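Local atomic coordinates of CRISPR system Cmr subunit Cmr5 (Thermus thermophilus HB8, PDB entry 2ZOP), a protein that probably serves as a subunit of the Cmr ribonucleoprotein complex, which takes part in CRISPR adaptive immunity against mobile genetic elements. Residues L38-G43 with E96-A101. Residues are numbered along the deposited sequence; the frame is centred on the assembly and turned at random.
Sequences LVRQAG and EVLAAA
The guanidinium of R40 is the one flat group that touches across this contact, and L98 approaches it obliquely through a single methyl, CD1, which lies 3.9 Å from R40 NH1. The meeting is apolar on the leucine side. The strongest polar partner of the arginine is E102, one residue beyond segment 96-101, and this salt bridge ties the arginine head to the same helix that carries L98. R40 reaches it with CG anti to the carbonyl carbon (chi1 -77°) and a bend at chi3 that turns the end of the chain closer to helix 87-111 than its first bond would suggest. Nearer the backbone, the aliphatic stem passes L98, with R40 CG 4.1 Å from L98 CD2, and the two side chains cross at about a right angle. Both leucine methyls are therefore engaged by one arginine, at an exposed margin of the interface.

On the buried side, V39 divides its two methyls between neighbouring residues: CG1 rests 4.3 Å from L98 CB, while CG2 faces V97 CG1 at 4.4 Å. V39 and L98 also mark the backbone register, their CA atoms 6.7 Å apart. No hydrogen bond links the segments, so apart from the nearby salt bridge the join is van der Waals packing of modest extent, 183 Å² in all.

The short helical segments run roughly antiparallel, at 142°, with axes 10.5 Å apart at closest approach. Neighbouring helices cover the buried side: V39 also packs on A47 and V97 on L44, both of helix 44-52, while L66 of helix 57-69 covers V97 and A101. L98 continues onto P36, about one turn before V39 and R40 on helix 25-42, and beyond L38 and Q41 lies L91 of a second subunit of the homotrimer.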
loop_
_atom_site.group_PDB
_atom_site.type_symbol
_atom_site.label_atom_id
_atom_site.label_comp_id
_atom_site.label_asym_id
_atom_site.label_seq_id
_atom_site.Cartn_x
_atom_site.Cartn_y
_atom_site.Cartn_z
ATOM N N LEU A 38 -11.053 -0.535 -3.136
ATOM C CA LEU A 38 -10.692 -1.533 -2.130
ATOM C C LEU A 38 -9.491 -2.368 -2.555
ATOM O O LEU A 38 -8.634 -2.683 -1.735
ATOM C CB LEU A 38 -11.863 -2.470 -1.841
ATOM C CG LEU A 38 -13.088 -1.827 -1.202
ATOM C CD1 LEU A 38 -14.122 -2.912 -0.940
ATOM C CD2 LEU A 38 -12.692 -1.130 0.108
ATOM N N VAL A 39 -9.432 -2.748 -3.824
ATOM C CA VAL A 39 -8.302 -3.549 -4.286
ATOM C C VAL A 39 -7.006 -2.756 -4.109
ATOM O O VAL A 39 -6.017 -3.286 -3.608
ATOM C CB VAL A 39 -8.469 -3.979 -5.778
ATOM C CG1 VAL A 39 -7.197 -4.632 -6.288
ATOM C CG2 VAL A 39 -9.638 -4.986 -5.899
ATOM N N ARG A 40 -7.018 -1.483 -4.497
ATOM C CA ARG A 40 -5.828 -0.638 -4.370
ATOM C C ARG A 40 -5.406 -0.357 -2.931
ATOM O O ARG A 40 -4.239 -0.481 -2.586
ATOM C CB ARG A 40 -6.042 0.711 -5.073
ATOM C CG ARG A 40 -5.929 0.686 -6.593
ATOM C CD ARG A 40 -5.791 2.104 -7.132
ATOM N NE ARG A 40 -6.969 2.917 -6.837
ATOM C CZ ARG A 40 -8.086 2.887 -7.557
ATOM N NH1 ARG A 40 -8.166 2.090 -8.615
ATOM N NH2 ARG A 40 -9.124 3.641 -7.217
ATOM N N GLN A 41 -6.362 0.016 -2.091
ATOM C CA GLN A 41 -6.061 0.368 -0.708
ATOM C C GLN A 41 -5.995 -0.784 0.292
ATOM O O GLN A 41 -5.173 -0.764 1.202
ATOM C CB GLN A 41 -7.080 1.404 -0.220
ATOM C CG GLN A 41 -7.339 2.531 -1.217
ATOM C CD GLN A 41 -8.120 3.698 -0.619
ATOM O OE1 GLN A 41 -9.006 3.508 0.213
ATOM N NE2 GLN A 41 -7.800 4.912 -1.059
ATOM N N ALA A 42 -6.851 -1.786 0.124
ATOM C CA ALA A 42 -6.886 -2.910 1.057
ATOM C C ALA A 42 -6.177 -4.160 0.549
ATOM O O ALA A 42 -5.816 -5.043 1.334
ATOM C CB ALA A 42 -8.343 -3.239 1.408
ATOM N N GLY A 43 -5.970 -4.237 -0.761
ATOM C CA GLY A 43 -5.308 -5.399 -1.319
ATOM C C GLY A 43 -6.346 -6.344 -1.894
ATOM O O GLY A 43 -7.501 -6.324 -1.480
ATOM N N GLU A 96 -4.945 -7.943 -12.954
ATOM C CA GLU A 96 -6.056 -8.420 -13.778
ATOM C C GLU A 96 -7.415 -8.092 -13.168
ATOM O O GLU A 96 -8.301 -7.577 -13.842
ATOM C CB GLU A 96 -5.908 -9.933 -13.993
ATOM C CG GLU A 96 -4.702 -10.279 -14.856
ATOM C CD GLU A 96 -4.395 -11.766 -14.908
ATOM O OE1 GLU A 96 -3.525 -12.166 -15.716
ATOM O OE2 GLU A 96 -5.009 -12.534 -14.143
ATOM N N VAL A 97 -7.577 -8.380 -11.886
ATOM C CA VAL A 97 -8.830 -8.091 -11.203
ATOM C C VAL A 97 -9.074 -6.577 -11.209
ATOM O O VAL A 97 -10.184 -6.121 -11.487
ATOM C CB VAL A 97 -8.794 -8.648 -9.759
ATOM C CG1 VAL A 97 -9.985 -8.160 -8.959
ATOM C CG2 VAL A 97 -8.794 -10.175 -9.813
ATOM N N LEU A 98 -8.033 -5.796 -10.934
ATOM C CA LEU A 98 -8.176 -4.337 -10.928
ATOM C C LEU A 98 -8.599 -3.833 -12.315
ATOM O O LEU A 98 -9.467 -2.967 -12.428
ATOM C CB LEU A 98 -6.861 -3.668 -10.499
ATOM C CG LEU A 98 -6.845 -2.136 -10.412
ATOM C CD1 LEU A 98 -7.940 -1.680 -9.467
ATOM C CD2 LEU A 98 -5.484 -1.641 -9.919
ATOM N N ALA A 99 -8.001 -4.376 -13.373
ATOM C CA ALA A 99 -8.366 -3.952 -14.732
ATOM C C ALA A 99 -9.822 -4.307 -15.055
ATOM O O ALA A 99 -10.550 -3.490 -15.619
ATOM C CB ALA A 99 -7.441 -4.596 -15.757
ATOM N N ALA A 100 -10.241 -5.527 -14.711
ATOM C CA ALA A 100 -11.619 -5.958 -14.955
ATOM C C ALA A 100 -12.570 -5.095 -14.118
ATOM O O ALA A 100 -13.604 -4.639 -14.603
ATOM C CB ALA A 100 -11.782 -7.445 -14.592
ATOM N N ALA A 101 -12.201 -4.855 -12.864
ATOM C CA ALA A 101 -13.008 -4.042 -11.963
ATOM C C ALA A 101 -13.222 -2.629 -12.523
ATOM O O ALA A 101 -14.339 -2.096 -12.491
ATOM C CB ALA A 101 -12.338 -3.968 -10.595
#